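Local coordinates for protein SusD homolog (Bacteroides thetaiotaomicron, PDB 3EHM) that probably binds mucin O-glycans at the cell surface, as a SusD-like outer-membrane lipoprotein that serves their capture and use by this gut symbiont, at residues A[95-107]-A[122-136]. Sequence-based numbering, arbitrary orientation.
Sequences FYSQIFLPWNEIY and LEIANIVRNIAWLRA
Leu122 opens the antiparallel pairing of helices 85-110 and 116-140 by setting CD1 at the edge of the Tyr107 ring, and one turn on Ala125 puts its methyl against Ile106 CG2. Asn126 supplies the first polar link: its OD1 takes the indole N-H of Trp103, 3.0 Å from NE1. OD1 lies in the plane of the indole, and NE1 comes in nearly along the C=O axis of the amide. Its ND2 in turn donates to Glu123 OE1, so the amide is held at both ends. Arg129 then lies over a face of the same indole, CD 3.4 Å from the centroid of the five-membered ring in a CH-pi contact and the guanidinium over the six-membered ring as a cation-pi partner. The bend in its chain (chi3 72°) carries CZ across the ring, while NH2 meets a lone pair of Asn130 OD1, which Tyr145 also engages. With Trp103 replaced by an alanine, Asn126 OD1 would probably lose its N-H donor and Arg129 the aromatic face beneath it. Ala132 receives Ile99 CD1 at 3.6 Å from its CB. Next, Trp133 is sandwiched: Arg129 CG covers one face, and Tyr96 makes an offset stack on the other, planes 26° apart; the Tyr96 hydroxyl is hydrogen-bonded to the backbone O of Ala144. The indole NE1 also donates to Tyr96 O, 3.3 Å away and tilted from the indole plane. Arg135 presents a guanidinium face to Phe95 CE2 and forms a salt bridge with Asp56; beside it a water bridges Phe95 O and Ala132 O. Finally Ala136 CB packs against Phe95 CB. In this antiparallel pair of helices, consecutive in the chain of a TPR-clan protein, Asn130 OD1 and the Trp103 face probably offset part of the cost of burying the Arg129 charge.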
loop_
_atom_site.group_PDB
_atom_site.type_symbol
_atom_site.label_atom_id
_atom_site.label_comp_id
_atom_site.label_asym_id
_atom_site.label_seq_id
_atom_site.Cartn_x
_atom_site.Cartn_y
_atom_site.Cartn_z
ATOM N N PHE A 95 -1.938 12.483 0.030
ATOM C CA PHE A 95 -1.342 11.675 -1.028
ATOM C C PHE A 95 -0.539 12.482 -2.045
ATOM O O PHE A 95 0.386 11.952 -2.657
ATOM C CB PHE A 95 -2.424 10.887 -1.786
ATOM C CG PHE A 95 -2.889 9.638 -1.085
ATOM C CD1 PHE A 95 -4.219 9.499 -0.692
ATOM C CD2 PHE A 95 -2.005 8.590 -0.841
ATOM C CE1 PHE A 95 -4.664 8.331 -0.069
ATOM C CE2 PHE A 95 -2.441 7.413 -0.218
ATOM C CZ PHE A 95 -3.774 7.285 0.170
ATOM N N TYR A 96 -0.875 13.758 -2.229
ATOM C CA TYR A 96 -0.178 14.557 -3.237
ATOM C C TYR A 96 0.361 15.937 -2.864
ATOM O O TYR A 96 1.558 16.184 -2.994
ATOM C CB TYR A 96 -1.077 14.719 -4.474
ATOM C CG TYR A 96 -0.476 15.555 -5.595
ATOM C CD1 TYR A 96 0.356 14.980 -6.557
ATOM C CD2 TYR A 96 -0.731 16.926 -5.682
ATOM C CE1 TYR A 96 0.921 15.752 -7.586
ATOM C CE2 TYR A 96 -0.169 17.706 -6.697
ATOM C CZ TYR A 96 0.655 17.113 -7.646
ATOM O OH TYR A 96 1.208 17.885 -8.647
ATOM N N SER A 97 -0.513 16.834 -2.415
ATOM C CA SER A 97 -0.097 18.201 -2.124
ATOM C C SER A 97 0.835 18.478 -0.948
ATOM O O SER A 97 1.660 19.389 -1.038
ATOM C CB SER A 97 -1.330 19.115 -2.031
ATOM O OG SER A 97 -2.135 18.810 -0.907
ATOM N N GLN A 98 0.732 17.727 0.147
ATOM C CA GLN A 98 1.619 17.991 1.284
ATOM C C GLN A 98 3.084 17.811 0.898
ATOM O O GLN A 98 3.925 18.648 1.230
ATOM C CB GLN A 98 1.286 17.087 2.481
ATOM C CG GLN A 98 -0.005 17.463 3.225
ATOM C CD GLN A 98 0.055 18.810 3.956
ATOM O OE1 GLN A 98 -0.953 19.278 4.494
ATOM N NE2 GLN A 98 1.230 19.428 3.986
ATOM N N ILE A 99 3.393 16.735 0.181
ATOM C CA ILE A 99 4.771 16.492 -0.226
ATOM C C ILE A 99 5.182 17.391 -1.406
ATOM O O ILE A 99 6.368 17.648 -1.616
ATOM C CB ILE A 99 4.986 14.995 -0.572
ATOM C CG1 ILE A 99 6.484 14.684 -0.598
ATOM C CG2 ILE A 99 4.344 14.656 -1.908
ATOM C CD1 ILE A 99 6.798 13.206 -0.711
ATOM N N PHE A 100 4.203 17.882 -2.162
ATOM C CA PHE A 100 4.487 18.767 -3.296
ATOM C C PHE A 100 5.214 20.023 -2.830
ATOM O O PHE A 100 6.161 20.476 -3.472
ATOM C CB PHE A 100 3.197 19.206 -3.994
ATOM C CG PHE A 100 3.422 20.189 -5.116
ATOM C CD1 PHE A 100 3.785 19.748 -6.384
ATOM C CD2 PHE A 100 3.301 21.560 -4.896
ATOM C CE1 PHE A 100 4.028 20.655 -7.422
ATOM C CE2 PHE A 100 3.544 22.478 -5.925
ATOM C CZ PHE A 100 3.907 22.020 -7.190
ATOM N N LEU A 101 4.754 20.581 -1.713
ATOM C CA LEU A 101 5.331 21.801 -1.153
ATOM C C LEU A 101 6.848 21.770 -1.001
ATOM O O LEU A 101 7.556 22.518 -1.678
ATOM C CB LEU A 101 4.686 22.125 0.202
ATOM C CG LEU A 101 3.384 22.934 0.206
ATOM C CD1 LEU A 101 3.663 24.325 -0.353
ATOM C CD2 LEU A 101 2.317 22.232 -0.609
ATOM N N PRO A 102 7.369 20.915 -0.104
ATOM C CA PRO A 102 8.822 20.870 0.061
ATOM C C PRO A 102 9.570 20.410 -1.194
ATOM O O PRO A 102 10.691 20.862 -1.455
ATOM C CB PRO A 102 9.002 19.921 1.246
ATOM C CG PRO A 102 7.841 18.992 1.113
ATOM C CD PRO A 102 6.708 19.930 0.775
ATOM N N TRP A 103 8.971 19.516 -1.973
ATOM C CA TRP A 103 9.642 19.060 -3.186
ATOM C C TRP A 103 9.841 20.221 -4.148
ATOM O O TRP A 103 10.913 20.376 -4.730
ATOM C CB TRP A 103 8.846 17.978 -3.921
ATOM C CG TRP A 103 9.476 17.660 -5.253
ATOM C CD1 TRP A 103 10.552 16.845 -5.480
ATOM C CD2 TRP A 103 9.157 18.260 -6.516
ATOM N NE1 TRP A 103 10.927 16.909 -6.802
ATOM C CE2 TRP A 103 10.088 17.769 -7.461
ATOM C CE3 TRP A 103 8.179 19.169 -6.941
ATOM C CZ2 TRP A 103 10.069 18.157 -8.806
ATOM C CZ3 TRP A 103 8.159 19.554 -8.278
ATOM C CH2 TRP A 103 9.101 19.047 -9.194
ATOM N N ASN A 104 8.796 21.022 -4.319
ATOM C CA ASN A 104 8.840 22.156 -5.228
ATOM C C ASN A 104 9.927 23.159 -4.862
ATOM O O ASN A 104 10.559 23.739 -5.745
ATOM C CB ASN A 104 7.479 22.851 -5.272
ATOM C CG ASN A 104 7.390 23.889 -6.376
ATOM O OD1 ASN A 104 7.715 23.614 -7.533
ATOM N ND2 ASN A 104 6.935 25.085 -6.025
ATOM N N GLU A 105 10.146 23.367 -3.565
ATOM C CA GLU A 105 11.181 24.302 -3.129
ATOM C C GLU A 105 12.564 23.729 -3.432
ATOM O O GLU A 105 13.467 24.458 -3.840
ATOM C CB GLU A 105 11.055 24.594 -1.634
ATOM C CG GLU A 105 9.681 25.090 -1.227
ATOM C CD GLU A 105 9.649 25.626 0.193
ATOM O OE1 GLU A 105 10.406 25.112 1.046
ATOM O OE2 GLU A 105 8.854 26.556 0.453
ATOM N N ILE A 106 12.723 22.423 -3.233
ATOM C CA ILE A 106 13.995 21.761 -3.506
ATOM C C ILE A 106 14.274 21.861 -5.003
ATOM O O ILE A 106 15.388 22.169 -5.422
ATOM C CB ILE A 106 13.954 20.265 -3.096
ATOM C CG1 ILE A 106 13.884 20.149 -1.573
ATOM C CG2 ILE A 106 15.184 19.528 -3.632
ATOM C CD1 ILE A 106 13.850 18.715 -1.070
ATOM N N TYR A 107 13.244 21.603 -5.801
ATOM C CA TYR A 107 13.349 21.665 -7.254
ATOM C C TYR A 107 13.796 23.055 -7.696
ATOM O O TYR A 107 14.740 23.203 -8.473
ATOM C CB TYR A 107 11.993 21.333 -7.887
ATOM C CG TYR A 107 11.968 21.412 -9.398
ATOM C CD1 TYR A 107 12.756 20.565 -10.173
ATOM C CD2 TYR A 107 11.143 22.326 -10.053
ATOM C CE1 TYR A 107 12.724 20.623 -11.564
ATOM C CE2 TYR A 107 11.104 22.393 -11.445
ATOM C CZ TYR A 107 11.895 21.538 -12.191
ATOM O OH TYR A 107 11.851 21.592 -13.567
ATOM N N LEU A 122 18.695 16.416 -5.779
ATOM C CA LEU A 122 17.435 16.560 -6.497
ATOM C C LEU A 122 16.897 15.210 -6.958
ATOM O O LEU A 122 15.701 14.944 -6.832
ATOM C CB LEU A 122 17.603 17.493 -7.706
ATOM C CG LEU A 122 16.389 17.625 -8.639
ATOM C CD1 LEU A 122 15.179 18.100 -7.859
ATOM C CD2 LEU A 122 16.703 18.599 -9.760
ATOM N N GLU A 123 17.768 14.351 -7.484
ATOM C CA GLU A 123 17.315 13.041 -7.948
ATOM C C GLU A 123 16.837 12.165 -6.791
ATOM O O GLU A 123 15.908 11.377 -6.950
ATOM C CB GLU A 123 18.416 12.327 -8.740
ATOM C CG GLU A 123 18.743 12.975 -10.090
ATOM C CD GLU A 123 17.502 13.351 -10.895
ATOM O OE1 GLU A 123 16.528 12.566 -10.927
ATOM O OE2 GLU A 123 17.505 14.439 -11.510
ATOM N N ILE A 124 17.468 12.296 -5.629
ATOM C CA ILE A 124 17.043 11.519 -4.469
ATOM C C ILE A 124 15.666 12.052 -4.065
ATOM O O ILE A 124 14.758 11.291 -3.734
ATOM C CB ILE A 124 18.048 11.662 -3.298
ATOM C CG1 ILE A 124 19.334 10.905 -3.645
ATOM C CG2 ILE A 124 17.436 11.125 -1.992
ATOM C CD1 ILE A 124 20.456 11.101 -2.654
ATOM N N ALA A 125 15.516 13.370 -4.117
ATOM C CA ALA A 125 14.242 14.000 -3.786
ATOM C C ALA A 125 13.183 13.541 -4.792
ATOM O O ALA A 125 12.022 13.340 -4.438
ATOM C CB ALA A 125 14.386 15.515 -3.822
ATOM N N ASN A 126 13.591 13.367 -6.047
ATOM C CA ASN A 126 12.671 12.917 -7.086
ATOM C C ASN A 126 12.179 11.491 -6.808
ATOM O O ASN A 126 11.020 11.169 -7.056
ATOM C CB ASN A 126 13.340 12.985 -8.470
ATOM C CG ASN A 126 13.430 14.409 -9.013
ATOM O OD1 ASN A 126 12.691 15.295 -8.584
ATOM N ND2 ASN A 126 14.321 14.624 -9.977
ATOM N N ILE A 127 13.057 10.636 -6.297
ATOM C CA ILE A 127 12.667 9.263 -5.987
ATOM C C ILE A 127 11.629 9.273 -4.862
ATOM O O ILE A 127 10.592 8.615 -4.954
ATOM C CB ILE A 127 13.880 8.416 -5.548
ATOM C CG1 ILE A 127 14.857 8.267 -6.718
ATOM C CG2 ILE A 127 13.408 7.042 -5.048
ATOM C CD1 ILE A 127 16.169 7.590 -6.341
ATOM N N VAL A 128 11.909 10.026 -3.803
ATOM C CA VAL A 128 10.977 10.120 -2.682
ATOM C C VAL A 128 9.638 10.680 -3.163
ATOM O O VAL A 128 8.579 10.201 -2.767
ATOM C CB VAL A 128 11.537 11.021 -1.560
ATOM C CG1 VAL A 128 10.499 11.206 -0.468
ATOM C CG2 VAL A 128 12.791 10.393 -0.981
ATOM N N ARG A 129 9.688 11.691 -4.026
ATOM C CA ARG A 129 8.464 12.284 -4.553
ATOM C C ARG A 129 7.666 11.248 -5.345
ATOM O O ARG A 129 6.446 11.133 -5.194
ATOM C CB ARG A 129 8.787 13.459 -5.476
ATOM C CG ARG A 129 7.549 14.204 -5.957
ATOM C CD ARG A 129 7.832 15.039 -7.193
ATOM N NE ARG A 129 8.012 14.203 -8.379
ATOM C CZ ARG A 129 8.089 14.674 -9.618
ATOM N NH1 ARG A 129 8.007 15.978 -9.838
ATOM N NH2 ARG A 129 8.230 13.841 -10.640
ATOM N N ASN A 130 8.361 10.489 -6.184
ATOM C CA ASN A 130 7.710 9.484 -7.009
ATOM C C ASN A 130 7.126 8.311 -6.231
ATOM O O ASN A 130 6.115 7.750 -6.638
ATOM C CB ASN A 130 8.668 8.995 -8.099
ATOM C CG ASN A 130 9.034 10.102 -9.079
ATOM O OD1 ASN A 130 8.239 11.009 -9.324
ATOM N ND2 ASN A 130 10.232 10.027 -9.646
ATOM N N ILE A 131 7.740 7.937 -5.113
ATOM C CA ILE A 131 7.187 6.843 -4.318
ATOM C C ILE A 131 5.855 7.331 -3.756
ATOM O O ILE A 131 4.877 6.588 -3.696
ATOM C CB ILE A 131 8.091 6.466 -3.136
ATOM C CG1 ILE A 131 9.411 5.896 -3.648
ATOM C CG2 ILE A 131 7.386 5.430 -2.257
ATOM C CD1 ILE A 131 10.417 5.641 -2.544
ATOM N N ALA A 132 5.823 8.595 -3.353
ATOM C CA ALA A 132 4.607 9.178 -2.798
ATOM C C ALA A 132 3.533 9.363 -3.868
ATOM O O ALA A 132 2.369 9.019 -3.655
ATOM C CB ALA A 132 4.924 10.515 -2.142
ATOM N N TRP A 133 3.918 9.893 -5.023
ATOM C CA TRP A 133 2.943 10.121 -6.081
ATOM C C TRP A 133 2.497 8.859 -6.800
ATOM O O TRP A 133 1.509 8.883 -7.534
ATOM C CB TRP A 133 3.458 11.171 -7.064
ATOM C CG TRP A 133 3.488 12.543 -6.454
ATOM C CD1 TRP A 133 3.104 12.887 -5.183
ATOM C CD2 TRP A 133 3.907 13.757 -7.085
ATOM N NE1 TRP A 133 3.255 14.239 -4.990
ATOM C CE2 TRP A 133 3.748 14.798 -6.141
ATOM C CE3 TRP A 133 4.400 14.068 -8.359
ATOM C CZ2 TRP A 133 4.065 16.130 -6.431
ATOM C CZ3 TRP A 133 4.715 15.393 -8.648
ATOM C CH2 TRP A 133 4.546 16.406 -7.686
ATOM N N LEU A 134 3.217 7.759 -6.592
ATOM C CA LEU A 134 2.813 6.489 -7.178
ATOM C C LEU A 134 1.537 6.122 -6.415
ATOM O O LEU A 134 0.585 5.594 -6.986
ATOM C CB LEU A 134 3.881 5.412 -6.965
ATOM C CG LEU A 134 3.467 3.986 -7.362
ATOM C CD1 LEU A 134 2.987 3.964 -8.812
ATOM C CD2 LEU A 134 4.649 3.039 -7.181
ATOM N N ARG A 135 1.526 6.420 -5.118
ATOM C CA ARG A 135 0.356 6.162 -4.285
ATOM C C ARG A 135 -0.776 7.079 -4.745
ATOM O O ARG A 135 -1.927 6.656 -4.864
ATOM C CB ARG A 135 0.667 6.457 -2.811
ATOM C CG ARG A 135 1.555 5.422 -2.129
ATOM C CD ARG A 135 2.300 6.036 -0.949
ATOM N NE ARG A 135 1.425 6.516 0.122
ATOM C CZ ARG A 135 0.860 5.735 1.037
ATOM N NH1 ARG A 135 1.067 4.423 1.017
ATOM N NH2 ARG A 135 0.112 6.269 1.994
ATOM N N ALA A 136 -0.437 8.340 -4.998
ATOM C CA ALA A 136 -1.420 9.330 -5.434
ATOM C C ALA A 136 -2.156 8.888 -6.695
ATOM O O ALA A 136 -3.388 8.867 -6.731
ATOM C CB ALA A 136 -0.738 10.675 -5.672
HETATM O O HOH W 1 1.520 9.701 -1.149
#